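Local coordinates for ribosome-inactivating protein (Lychnis chalcedonica, PDB 2G5X) that is a plant ribosome-inactivating protein, a single chain that combines a mixed beta sheet with a set of packed helices, at residues S117-L122 against F160-I165; P111-A116 against K150-K155; Y69-Q74 against A85-D90; N57-A62 against A146-V151; W4-D9 against L135-L140. All coordinates share one frame; numbering follows the deposited sequence.

Interaction 1: residues S117-L122 against F160-I165; sequences STYTDL and FALISI
Leu122 and Leu162 bring the two backbones nearest to each other, with 6.9 Å between their CA atoms, where the first helical turn after the N-cap residue Thr118 faces the middle of helix 154-173. That turn is closed by the backbone bond from Leu122 N to Thr118 O. The contact is apolar helix-helix packing, joining the start of helix 119-126 to helix 154-173. Leu122 and Leu162 contribute the largest shares of the buried surface: Leu122 CB lies 3.7 Å from Leu162 CD2, the two leucines lying alongside and pointing opposite ways. Leu122 CD1 meets Ile165 CD1 tip to tip at 3.6 Å, whereas Leu122 CD2 reaches Ala161 CB at 4.0 Å. Leu162 CD2 also sits at the edge of the Tyr119 ring, 3.8 Å from Tyr119 CD1. Farther along this ring, Tyr119 OH makes a tight contact with Ile165 CG2 at 3.1 Å. The methyl gets there because CG2 is anti to the backbone N, with CG1 beside it (chi1 -70°). The hydroxyl itself is hydrogen-bonded to Glu170, farther along the same helix. Leu70 of strand 69-76 shares Ala161 and Ile165 with this contact, while Leu61 of strand 58-64 and Leu140 of helix 137-145 pack on Phe160 and Ser164.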
# COMPACT_ATOMS: atom_id res chain seq x y z
N SER A 117 -1.31 -8.80 9.17
CA SER A 117 -1.13 -8.20 7.85
C SER A 117 -1.92 -8.82 6.69
O SER A 117 -1.99 -8.25 5.61
CB SER A 117 0.34 -8.25 7.47
OG SER A 117 0.74 -9.59 7.21
N THR A 118 -2.49 -10.00 6.91
CA THR A 118 -3.23 -10.70 5.87
C THR A 118 -4.56 -10.06 5.49
O THR A 118 -5.19 -9.38 6.31
CB THR A 118 -3.53 -12.14 6.28
OG1 THR A 118 -4.22 -12.13 7.54
CG2 THR A 118 -2.24 -12.95 6.41
N TYR A 119 -4.99 -10.28 4.25
CA TYR A 119 -6.26 -9.74 3.81
C TYR A 119 -7.37 -10.35 4.66
O TYR A 119 -8.33 -9.68 5.02
CB TYR A 119 -6.51 -10.07 2.33
CG TYR A 119 -6.11 -8.96 1.38
CD1 TYR A 119 -6.57 -7.65 1.56
CD2 TYR A 119 -5.29 -9.22 0.28
CE1 TYR A 119 -6.22 -6.63 0.68
CE2 TYR A 119 -4.93 -8.20 -0.61
CZ TYR A 119 -5.40 -6.91 -0.40
OH TYR A 119 -5.05 -5.91 -1.27
N THR A 120 -7.23 -11.64 4.98
CA THR A 120 -8.24 -12.31 5.80
C THR A 120 -8.43 -11.67 7.17
O THR A 120 -9.56 -11.35 7.56
CB THR A 120 -7.90 -13.80 5.99
OG1 THR A 120 -6.58 -13.94 6.51
CG2 THR A 120 -8.01 -14.54 4.66
N ASP A 121 -7.34 -11.46 7.91
CA ASP A 121 -7.47 -10.86 9.24
C ASP A 121 -7.83 -9.38 9.18
O ASP A 121 -8.59 -8.90 10.03
CB ASP A 121 -6.19 -11.04 10.07
CG ASP A 121 -6.42 -10.80 11.55
OD1 ASP A 121 -7.34 -11.43 12.12
OD2 ASP A 121 -5.70 -9.99 12.16
N LEU A 122 -7.30 -8.66 8.20
CA LEU A 122 -7.61 -7.24 8.07
C LEU A 122 -9.11 -7.03 7.90
O LEU A 122 -9.70 -6.15 8.53
CB LEU A 122 -6.86 -6.63 6.89
CG LEU A 122 -5.36 -6.40 7.09
CD1 LEU A 122 -4.74 -5.91 5.78
CD2 LEU A 122 -5.12 -5.39 8.21
N PHE A 160 -7.67 1.48 8.27
CA PHE A 160 -6.64 2.36 7.74
C PHE A 160 -5.72 1.58 6.81
O PHE A 160 -5.36 2.04 5.73
CB PHE A 160 -5.83 2.98 8.88
CG PHE A 160 -4.58 3.68 8.43
CD1 PHE A 160 -4.66 4.84 7.66
CD2 PHE A 160 -3.33 3.18 8.76
CE1 PHE A 160 -3.50 5.48 7.22
CE2 PHE A 160 -2.16 3.82 8.32
CZ PHE A 160 -2.25 4.97 7.55
N ALA A 161 -5.33 0.38 7.23
CA ALA A 161 -4.44 -0.47 6.43
C ALA A 161 -5.06 -0.91 5.10
O ALA A 161 -4.41 -0.86 4.06
CB ALA A 161 -4.03 -1.69 7.24
N LEU A 162 -6.32 -1.34 5.14
CA LEU A 162 -6.99 -1.79 3.92
C LEU A 162 -7.16 -0.68 2.90
O LEU A 162 -6.97 -0.90 1.70
CB LEU A 162 -8.35 -2.40 4.26
CG LEU A 162 -8.30 -3.81 4.87
CD1 LEU A 162 -9.68 -4.19 5.38
CD2 LEU A 162 -7.83 -4.80 3.81
N ILE A 163 -7.51 0.52 3.36
CA ILE A 163 -7.68 1.64 2.44
C ILE A 163 -6.32 1.99 1.83
O ILE A 163 -6.23 2.25 0.62
CB ILE A 163 -8.26 2.88 3.16
CG1 ILE A 163 -9.67 2.57 3.68
CG2 ILE A 163 -8.30 4.06 2.20
CD1 ILE A 163 -10.26 3.68 4.55
N SER A 164 -5.28 1.97 2.65
CA SER A 164 -3.93 2.28 2.18
C SER A 164 -3.45 1.24 1.17
O SER A 164 -2.82 1.58 0.17
CB SER A 164 -2.96 2.33 3.36
OG SER A 164 -3.24 3.44 4.21
N ILE A 165 -3.74 -0.03 1.42
CA ILE A 165 -3.33 -1.09 0.51
C ILE A 165 -3.97 -0.90 -0.87
O ILE A 165 -3.30 -0.98 -1.90
CB ILE A 165 -3.71 -2.48 1.08
CG1 ILE A 165 -2.82 -2.78 2.30
CG2 ILE A 165 -3.55 -3.56 0.02
CD1 ILE A 165 -3.26 -3.99 3.10

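Interaction 2: residues P111-A116 against K150-K155; sequences PALPCA and KVFTGK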
# COMPACT_ATOMS: atom_id res chain seq x y z
N PRO A 111 4.49 -1.64 20.95
CA PRO A 111 4.00 -3.02 21.05
C PRO A 111 3.42 -3.45 19.70
O PRO A 111 3.12 -2.61 18.86
CB PRO A 111 2.93 -2.94 22.13
CG PRO A 111 3.40 -1.80 22.99
CD PRO A 111 3.85 -0.79 21.97
N ALA A 112 3.25 -4.75 19.50
CA ALA A 112 2.68 -5.25 18.26
C ALA A 112 1.28 -4.69 18.05
O ALA A 112 0.55 -4.47 19.02
CB ALA A 112 2.63 -6.78 18.28
N LEU A 113 0.91 -4.46 16.80
CA LEU A 113 -0.41 -3.94 16.46
C LEU A 113 -1.49 -4.98 16.78
O LEU A 113 -1.22 -6.18 16.78
CB LEU A 113 -0.47 -3.57 14.98
CG LEU A 113 0.30 -2.32 14.55
CD1 LEU A 113 0.31 -2.22 13.03
CD2 LEU A 113 -0.36 -1.09 15.17
N PRO A 114 -2.72 -4.51 17.05
CA PRO A 114 -3.86 -5.37 17.38
C PRO A 114 -4.46 -6.16 16.21
O PRO A 114 -5.63 -6.55 16.27
CB PRO A 114 -4.86 -4.40 18.00
CG PRO A 114 -4.59 -3.13 17.25
CD PRO A 114 -3.07 -3.09 17.21
N CYS A 115 -3.68 -6.39 15.16
CA CYS A 115 -4.16 -7.17 14.02
C CYS A 115 -3.01 -7.66 13.14
O CYS A 115 -1.88 -7.20 13.28
CB CYS A 115 -5.16 -6.36 13.18
SG CYS A 115 -4.45 -5.07 12.13
N ALA A 116 -3.31 -8.61 12.26
CA ALA A 116 -2.31 -9.18 11.35
C ALA A 116 -2.31 -8.48 9.99
O ALA A 116 -3.21 -7.70 9.68
CB ALA A 116 -2.55 -10.67 11.18
N LYS A 150 -2.95 7.88 18.56
CA LYS A 150 -3.96 7.45 19.52
C LYS A 150 -3.79 6.01 19.98
O LYS A 150 -2.82 5.33 19.63
CB LYS A 150 -5.35 7.61 18.90
CG LYS A 150 -5.68 9.04 18.49
CD LYS A 150 -7.04 9.13 17.84
CE LYS A 150 -7.38 10.57 17.49
NZ LYS A 150 -8.72 10.68 16.87
N VAL A 151 -4.73 5.55 20.80
CA VAL A 151 -4.73 4.18 21.29
C VAL A 151 -5.24 3.37 20.10
O VAL A 151 -6.27 3.72 19.51
CB VAL A 151 -5.70 4.00 22.48
CG1 VAL A 151 -5.87 2.53 22.79
CG2 VAL A 151 -5.16 4.74 23.69
N PHE A 152 -4.53 2.31 19.75
CA PHE A 152 -4.89 1.47 18.61
C PHE A 152 -5.93 0.40 18.92
O PHE A 152 -5.83 -0.30 19.92
CB PHE A 152 -3.64 0.77 18.07
CG PHE A 152 -2.57 1.70 17.57
CD1 PHE A 152 -1.23 1.34 17.67
CD2 PHE A 152 -2.90 2.91 16.98
CE1 PHE A 152 -0.23 2.18 17.19
CE2 PHE A 152 -1.90 3.76 16.50
CZ PHE A 152 -0.57 3.39 16.60
N THR A 153 -6.93 0.28 18.04
CA THR A 153 -7.95 -0.75 18.18
C THR A 153 -7.84 -1.57 16.90
O THR A 153 -7.40 -1.05 15.86
CB THR A 153 -9.38 -0.17 18.27
OG1 THR A 153 -9.72 0.49 17.04
CG2 THR A 153 -9.49 0.82 19.42
N GLY A 154 -8.21 -2.84 16.96
CA GLY A 154 -8.13 -3.68 15.78
C GLY A 154 -8.87 -3.09 14.59
O GLY A 154 -8.36 -3.09 13.47
N LYS A 155 -10.07 -2.58 14.83
CA LYS A 155 -10.87 -2.00 13.76
C LYS A 155 -10.26 -0.77 13.10
O LYS A 155 -10.15 -0.72 11.87
CB LYS A 155 -12.28 -1.65 14.27
CG LYS A 155 -13.18 -1.10 13.17
CD LYS A 155 -14.52 -0.63 13.71
CE LYS A 155 -15.33 0.03 12.60
NZ LYS A 155 -16.65 0.52 13.07
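The loop that sets Leu113 and Pro114 against Phe152 and Gly154 is held at its far end by a hydrogen bond from Ala116 N to Asp121 OD2. It is an extended loop between edge strand 108-109 and helix 119-126, and it packs against the N-terminal end of helix 154-173, for which Thr153 is the N-cap residue: its OG1 accepts from the backbone N of Asn156. A backbone bond from Leu113 N to Phe87 O fixes the loop to the neighbouring strand just where the apolar contact begins. No hydrogen bond joins the two segments themselves. Leu113 directs CD2 at the Phe152 ring, meeting CD1 at 3.6 Å, while the two side chains slant across each other. Phe152 carries its ring beside its own backbone N (chi1 -61°), and beyond the leucine the ring also touches Asn86 of strand 83-87. Pro114 takes a different course, crossing Phe152 at about a right angle, with its CD 4.0 Å from Phe152 CB. The backbones come close here, 4.9 Å between the CA atoms of Pro114 and Gly154. At this point the proline ring rests on the peptide leading into the helix, its CG lying 3.6 Å from both Thr153 C and Gly154 N.

Interaction 3: residues Y69-Q74 against A85-D90; sequences YLVGFQ and ANFFSD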
# COMPACT_ATOMS: atom_id res chain seq x y z
N TYR A 69 4.17 -5.86 -0.11
CA TYR A 69 3.29 -6.26 0.99
C TYR A 69 3.47 -5.35 2.22
O TYR A 69 4.58 -5.16 2.69
CB TYR A 69 3.60 -7.71 1.34
CG TYR A 69 2.60 -8.40 2.24
CD1 TYR A 69 2.80 -8.46 3.61
CD2 TYR A 69 1.47 -9.01 1.70
CE1 TYR A 69 1.90 -9.11 4.44
CE2 TYR A 69 0.56 -9.67 2.52
CZ TYR A 69 0.78 -9.72 3.89
OH TYR A 69 -0.12 -10.38 4.70
N LEU A 70 2.37 -4.79 2.74
CA LEU A 70 2.43 -3.90 3.90
C LEU A 70 2.70 -4.65 5.21
O LEU A 70 1.94 -5.54 5.59
CB LEU A 70 1.11 -3.11 4.03
CG LEU A 70 1.04 -2.09 5.17
CD1 LEU A 70 1.99 -0.93 4.89
CD2 LEU A 70 -0.39 -1.57 5.32
N VAL A 71 3.76 -4.27 5.91
CA VAL A 71 4.12 -4.94 7.17
C VAL A 71 3.90 -4.11 8.43
O VAL A 71 3.99 -4.64 9.54
CB VAL A 71 5.60 -5.41 7.15
CG1 VAL A 71 5.83 -6.36 5.97
CG2 VAL A 71 6.54 -4.21 7.08
N GLY A 72 3.61 -2.82 8.28
CA GLY A 72 3.39 -1.97 9.44
C GLY A 72 3.52 -0.49 9.12
O GLY A 72 3.62 -0.12 7.95
N PHE A 73 3.52 0.35 10.15
CA PHE A 73 3.64 1.79 9.95
C PHE A 73 4.23 2.51 11.17
O PHE A 73 4.28 1.96 12.27
CB PHE A 73 2.27 2.41 9.63
CG PHE A 73 1.28 2.34 10.77
CD1 PHE A 73 0.46 1.23 10.93
CD2 PHE A 73 1.20 3.38 11.69
CE1 PHE A 73 -0.44 1.16 11.99
CE2 PHE A 73 0.31 3.32 12.76
CZ PHE A 73 -0.52 2.21 12.91
N GLN A 74 4.67 3.75 10.95
CA GLN A 74 5.26 4.57 12.01
C GLN A 74 4.49 5.87 12.21
O GLN A 74 4.17 6.56 11.25
CB GLN A 74 6.72 4.89 11.63
CG GLN A 74 7.35 6.04 12.40
CD GLN A 74 8.67 6.47 11.78
OE1 GLN A 74 9.71 5.86 12.03
NE2 GLN A 74 8.63 7.51 10.96
N ALA A 85 7.65 2.74 15.94
CA ALA A 85 7.48 1.74 14.89
C ALA A 85 6.45 0.69 15.30
O ALA A 85 6.60 0.04 16.34
CB ALA A 85 8.81 1.05 14.59
N ASN A 86 5.41 0.52 14.48
CA ASN A 86 4.33 -0.44 14.76
C ASN A 86 4.27 -1.54 13.69
O ASN A 86 4.04 -1.25 12.52
CB ASN A 86 2.99 0.29 14.78
CG ASN A 86 3.01 1.55 15.63
OD1 ASN A 86 2.98 1.49 16.86
ND2 ASN A 86 3.07 2.71 14.97
N PHE A 87 4.45 -2.79 14.10
CA PHE A 87 4.38 -3.91 13.16
C PHE A 87 3.13 -4.76 13.36
O PHE A 87 2.65 -4.91 14.48
CB PHE A 87 5.60 -4.82 13.31
CG PHE A 87 6.89 -4.19 12.88
CD1 PHE A 87 7.82 -3.76 13.82
CD2 PHE A 87 7.15 -3.99 11.53
CE1 PHE A 87 9.01 -3.15 13.41
CE2 PHE A 87 8.33 -3.39 11.11
CZ PHE A 87 9.27 -2.96 12.06
N PHE A 88 2.61 -5.31 12.26
CA PHE A 88 1.43 -6.17 12.35
C PHE A 88 1.83 -7.36 13.23
O PHE A 88 3.00 -7.72 13.30
CB PHE A 88 1.00 -6.64 10.96
CG PHE A 88 0.27 -5.59 10.16
CD1 PHE A 88 0.71 -5.21 8.90
CD2 PHE A 88 -0.87 -4.97 10.68
CE1 PHE A 88 0.04 -4.24 8.16
CE2 PHE A 88 -1.55 -4.00 9.96
CZ PHE A 88 -1.10 -3.63 8.69
N SER A 89 0.85 -7.95 13.91
CA SER A 89 1.10 -9.06 14.82
C SER A 89 1.84 -10.25 14.22
O SER A 89 2.58 -10.93 14.92
CB SER A 89 -0.21 -9.54 15.44
OG SER A 89 -1.06 -10.10 14.46
N ASP A 90 1.65 -10.49 12.92
CA ASP A 90 2.30 -11.63 12.26
C ASP A 90 3.65 -11.29 11.63
O ASP A 90 4.30 -12.15 11.05
CB ASP A 90 1.36 -12.25 11.22
CG ASP A 90 0.95 -11.27 10.13
OD1 ASP A 90 0.96 -10.05 10.38
OD2 ASP A 90 0.61 -11.73 9.02
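Phe88, Asn86 and Phe73 give up the most surface where residues 69-74 and 85-90 meet. Phe88 lies just past the end of its strand and is tied back to the other one by its backbone, Phe88 N donating to Val71 O at 3.1 Å in an almost straight bond (176°). With CG anti to its carbonyl carbon (chi1 -77°), the side chain brings the ring alongside Leu70 near the start of the opposite strand. Its edge approaches Leu70 O, 3.5 Å from CE1, and the same CE1 touches Leu70 CG at 3.8 Å, the two side chains crossing at about a right angle. Strands 69-76 and 83-87 form an antiparallel beta hairpin, and Phe73 and Asn86 are a hydrogen-bonded pair in it: Phe73 N donates to Asn86 O and Asn86 N to Phe73 O, both at 2.9 Å. Phe73 O is gripped a second time by Asn86 ND2 at 3.1 Å. This donor stands above the carbonyl plane, on the face opposite to the one Asn86 N uses, and the bond is bent. Asp75 OD1 takes another bond from ND2, which further fixes the amide's rotation. CB of Asn86 lies over one face of the Phe73 ring, and ND2 is 3.6 Å from CE2. Between these two sites the strand carries a beta bulge: Val71 N and Gly72 O both bond to Ala62 of strand 58-64. Gly72, facing Phe87 in a non-hydrogen-bonded pair, brings its CA to 3.2 Å from Asn86 O in a CA-H...O contact.

Interaction 4: residues N57-A62 against A146-V151; sequences NTITLA and AVYGKV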
# COMPACT_ATOMS: atom_id res chain seq x y z
N ASN A 57 0.16 16.11 9.88
CA ASN A 57 0.52 14.89 10.60
C ASN A 57 0.98 13.87 9.55
O ASN A 57 0.44 13.82 8.44
CB ASN A 57 -0.67 14.32 11.38
CG ASN A 57 -1.06 15.18 12.57
OD1 ASN A 57 -0.28 16.01 13.04
ND2 ASN A 57 -2.28 14.98 13.07
N THR A 58 1.96 13.05 9.91
CA THR A 58 2.52 12.08 8.98
C THR A 58 2.59 10.65 9.51
O THR A 58 2.97 10.42 10.66
CB THR A 58 3.95 12.50 8.56
OG1 THR A 58 3.91 13.80 7.95
CG2 THR A 58 4.55 11.50 7.57
N ILE A 59 2.21 9.70 8.66
CA ILE A 59 2.29 8.28 8.97
C ILE A 59 3.15 7.66 7.87
O ILE A 59 2.91 7.91 6.69
CB ILE A 59 0.91 7.59 8.98
CG1 ILE A 59 0.13 8.01 10.23
CG2 ILE A 59 1.09 6.07 8.97
CD1 ILE A 59 -1.25 7.37 10.35
N THR A 60 4.16 6.89 8.26
CA THR A 60 5.06 6.27 7.28
C THR A 60 4.76 4.77 7.16
O THR A 60 4.87 4.03 8.13
CB THR A 60 6.54 6.46 7.69
OG1 THR A 60 6.82 7.86 7.83
CG2 THR A 60 7.47 5.87 6.63
N LEU A 61 4.38 4.34 5.96
CA LEU A 61 4.07 2.94 5.69
C LEU A 61 5.33 2.19 5.26
O LEU A 61 6.19 2.75 4.59
CB LEU A 61 3.04 2.83 4.57
CG LEU A 61 1.71 3.57 4.70
CD1 LEU A 61 0.90 3.40 3.41
CD2 LEU A 61 0.94 3.04 5.89
N ALA A 62 5.41 0.91 5.61
CA ALA A 62 6.56 0.08 5.23
C ALA A 62 6.09 -1.12 4.41
O ALA A 62 5.30 -1.93 4.89
CB ALA A 62 7.31 -0.39 6.47
N ALA A 146 -8.23 8.50 12.86
CA ALA A 146 -8.61 7.58 13.92
C ALA A 146 -7.42 6.75 14.41
O ALA A 146 -7.53 6.04 15.41
CB ALA A 146 -9.72 6.65 13.43
N VAL A 147 -6.29 6.87 13.72
CA VAL A 147 -5.10 6.11 14.08
C VAL A 147 -3.93 6.93 14.62
O VAL A 147 -3.42 6.66 15.71
CB VAL A 147 -4.60 5.29 12.87
CG1 VAL A 147 -3.23 4.67 13.17
CG2 VAL A 147 -5.61 4.20 12.54
N TYR A 148 -3.51 7.94 13.87
CA TYR A 148 -2.37 8.76 14.28
C TYR A 148 -2.35 9.26 15.73
O TYR A 148 -3.25 9.97 16.17
CB TYR A 148 -2.20 9.94 13.32
CG TYR A 148 -1.04 10.84 13.67
CD1 TYR A 148 -1.19 11.89 14.57
CD2 TYR A 148 0.23 10.63 13.12
CE1 TYR A 148 -0.12 12.71 14.92
CE2 TYR A 148 1.31 11.44 13.46
CZ TYR A 148 1.13 12.47 14.37
OH TYR A 148 2.19 13.27 14.73
N GLY A 149 -1.30 8.87 16.45
CA GLY A 149 -1.11 9.30 17.83
C GLY A 149 -2.13 8.87 18.87
O GLY A 149 -2.16 9.43 19.97
N LYS A 150 -2.95 7.88 18.56
CA LYS A 150 -3.96 7.45 19.52
C LYS A 150 -3.79 6.01 19.98
O LYS A 150 -2.82 5.33 19.63
CB LYS A 150 -5.35 7.61 18.90
CG LYS A 150 -5.68 9.04 18.49
CD LYS A 150 -7.04 9.13 17.84
CE LYS A 150 -7.38 10.57 17.49
NZ LYS A 150 -8.72 10.68 16.87
N VAL A 151 -4.73 5.55 20.80
CA VAL A 151 -4.73 4.18 21.29
C VAL A 151 -5.24 3.37 20.10
O VAL A 151 -6.27 3.72 19.51
CB VAL A 151 -5.70 4.00 22.48
CG1 VAL A 151 -5.87 2.53 22.79
CG2 VAL A 151 -5.16 4.74 23.69
O HOH W 1 3.43 13.90 12.23
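Asn57 lies over the Tyr148 ring, and this stacking is the main feature of the contact. The planes of amide and ring are 12° apart, although the two side chains cross at about a right angle. CB of Asn57 sits almost exactly above the ring centre, 3.8 Å from the centroid, in a CH-pi contact. The amide continues outward over one side of the ring, with Asn57 CG 3.5 Å from Tyr148 CE1. Tyr148 reaches this place because its CG is anti to the backbone N (chi1 180°), which extends the ring from the loop toward the strand.

Contacts at the ring edge follow. Thr58 O lies near the ring plane, 3.4 Å from Tyr148 CE2, and Ile59 CG1 is in plane beside CD2 at 3.9 Å. Ile59 and Tyr148 run past each other in opposite directions, and the isoleucine extends CD1 toward Val147 CG1, a looser approach of 4.4 Å. Phe160 of helix 154-173 touches both Ile59 and Val147 and extends this apolar cluster.

Polar contact across the two segments is indirect. One water accepts a hydrogen bond from Thr58 N at 2.9 Å and is also 2.9 Å from Tyr148 OH, so it joins the start of strand 58-64 to the outer end of the ring.

On the loop side the backbone makes a type II beta turn from Val147 to Lys150, closed by Lys150 N to Val147 O. Tyr148 takes its second position and Gly149, with positive phi, its third, as is usual for this turn.

Interaction 5: residues W4-D9 against L135-L140; sequences WTVDSD and LGVSSL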
# COMPACT_ATOMS: atom_id res chain seq x y z
N TRP A 4 2.99 11.33 -0.32
CA TRP A 4 1.75 11.83 -0.87
C TRP A 4 0.93 12.55 0.19
O TRP A 4 0.62 11.98 1.24
CB TRP A 4 0.90 10.69 -1.47
CG TRP A 4 -0.39 11.18 -2.11
CD1 TRP A 4 -0.54 12.28 -2.91
CD2 TRP A 4 -1.69 10.58 -2.02
NE1 TRP A 4 -1.85 12.41 -3.31
CE2 TRP A 4 -2.58 11.38 -2.78
CE3 TRP A 4 -2.19 9.44 -1.37
CZ2 TRP A 4 -3.94 11.07 -2.90
CZ3 TRP A 4 -3.55 9.14 -1.49
CH2 TRP A 4 -4.41 9.95 -2.25
N THR A 5 0.61 13.81 -0.08
CA THR A 5 -0.23 14.57 0.83
C THR A 5 -1.62 14.15 0.36
O THR A 5 -2.04 14.48 -0.75
CB THR A 5 -0.01 16.09 0.66
OG1 THR A 5 1.31 16.42 1.10
CG2 THR A 5 -1.02 16.87 1.50
N VAL A 6 -2.31 13.40 1.21
CA VAL A 6 -3.64 12.89 0.88
C VAL A 6 -4.61 14.03 0.59
O VAL A 6 -5.21 14.60 1.50
CB VAL A 6 -4.16 12.01 2.04
CG1 VAL A 6 -5.48 11.38 1.65
CG2 VAL A 6 -3.13 10.93 2.37
N ASP A 7 -4.75 14.33 -0.70
CA ASP A 7 -5.60 15.42 -1.16
C ASP A 7 -6.18 15.09 -2.55
O ASP A 7 -5.80 14.10 -3.17
CB ASP A 7 -4.76 16.70 -1.22
CG ASP A 7 -5.59 17.96 -1.09
OD1 ASP A 7 -4.99 19.06 -1.07
OD2 ASP A 7 -6.84 17.86 -1.00
N SER A 8 -7.07 15.94 -3.04
CA SER A 8 -7.74 15.72 -4.32
C SER A 8 -6.98 16.08 -5.60
O SER A 8 -7.59 16.22 -6.66
CB SER A 8 -9.09 16.44 -4.32
OG SER A 8 -8.93 17.81 -4.00
N ASP A 9 -5.66 16.19 -5.51
CA ASP A 9 -4.83 16.52 -6.68
C ASP A 9 -4.38 15.21 -7.32
O ASP A 9 -3.45 14.57 -6.85
CB ASP A 9 -3.63 17.35 -6.22
CG ASP A 9 -2.75 17.81 -7.37
OD1 ASP A 9 -2.00 18.80 -7.17
OD2 ASP A 9 -2.78 17.20 -8.46
N LEU A 135 -13.44 3.64 -0.45
CA LEU A 135 -12.11 4.14 -0.83
C LEU A 135 -12.17 5.59 -1.32
O LEU A 135 -13.20 6.05 -1.79
CB LEU A 135 -11.53 3.27 -1.94
CG LEU A 135 -11.57 1.75 -1.75
CD1 LEU A 135 -11.06 1.07 -3.02
CD2 LEU A 135 -10.75 1.35 -0.54
N GLY A 136 -11.04 6.29 -1.22
CA GLY A 136 -10.98 7.67 -1.67
C GLY A 136 -10.24 8.58 -0.71
O GLY A 136 -9.93 8.18 0.42
N VAL A 137 -9.95 9.80 -1.15
CA VAL A 137 -9.24 10.76 -0.32
C VAL A 137 -9.88 11.03 1.04
O VAL A 137 -9.20 10.95 2.07
CB VAL A 137 -9.06 12.10 -1.08
CG1 VAL A 137 -8.50 13.18 -0.15
CG2 VAL A 137 -8.11 11.89 -2.26
N SER A 138 -11.17 11.34 1.06
CA SER A 138 -11.85 11.62 2.33
C SER A 138 -11.85 10.39 3.24
O SER A 138 -11.64 10.51 4.45
CB SER A 138 -13.28 12.08 2.07
OG SER A 138 -13.29 13.24 1.27
N SER A 139 -12.08 9.22 2.65
CA SER A 139 -12.10 7.98 3.42
C SER A 139 -10.75 7.74 4.09
O SER A 139 -10.69 7.38 5.27
CB SER A 139 -12.43 6.80 2.49
OG SER A 139 -13.69 6.98 1.86
N LEU A 140 -9.68 7.94 3.34
CA LEU A 140 -8.34 7.75 3.88
C LEU A 140 -8.01 8.78 4.96
O LEU A 140 -7.39 8.44 5.97
CB LEU A 140 -7.30 7.80 2.75
CG LEU A 140 -5.84 7.59 3.16
CD1 LEU A 140 -5.70 6.32 3.99
CD2 LEU A 140 -4.97 7.54 1.92
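Val137 and Val6 make the centre of an apolar contact between the segment that leaves strand 3-5 and the first turn of helix 137-145. Their CG1 methyls are 3.9 Å apart. Leu140, one turn on, brings CD2 to both branches of Val6, at 3.9 Å from CG2, and the two side chains meet at about a right angle. Leu140 extends this far because its CG is anti to the backbone N (chi1 -179°). The same CD2 touches the benzo part of the Trp4 indole, 4.0 Å from CZ3, while Val137 CG2 lies 4.2 Å from Trp4 CH2. Val6 CA stands over the middle of one face of the indole, and the rings of Tyr13 and Phe16 also meet it.

Side chain to backbone contact is closest at Asp7, whose O lies 3.3 Å from Val137 CG2, a snug fit without a hydrogen bond. Just beyond, Ser8 N makes a weak bond to Asp7 OD2.

Hydrogen bonds run to nearby residues. Val6 O accepts from Gln141 NE2 of the same helix, and Trp4 and Val6 pair by backbone bonds with strand 45-51. Gly136 is the N-cap residue of helix 137-145, its O receiving Leu140 N at 2.9 Å. The first turn of this helix thus packs on the outermost strand 3-5 through Trp4 and on the connection to helix 10-25 through Val6 to Ser8, an apolar joint between sheet edge and helices.

Overall arrangement
Helix 154-173 ties the contacts together. It enters interactions 1 and 2 directly, and its Phe160 packs on Ile59 and Val147 of interaction 4 and on Leu140 of interaction 5. Ser117 joins interaction 1 to interaction 3, its OG lying 2.8 Å from both Tyr69 OH and Asp90 OD2, while the backbone bond from Ser89 N to Cys115 O (2.9 Å) couples interactions 3 and 2. Neighbouring strands connect interactions 3 and 4 through Gln74 N and Thr60 O, 2.8 Å apart. Interactions 2 and 4 share Lys150 and Val151. Interaction 5 touches interaction 1 but stands apart from interactions 2 and 3, about 10 Å away at the nearest atoms.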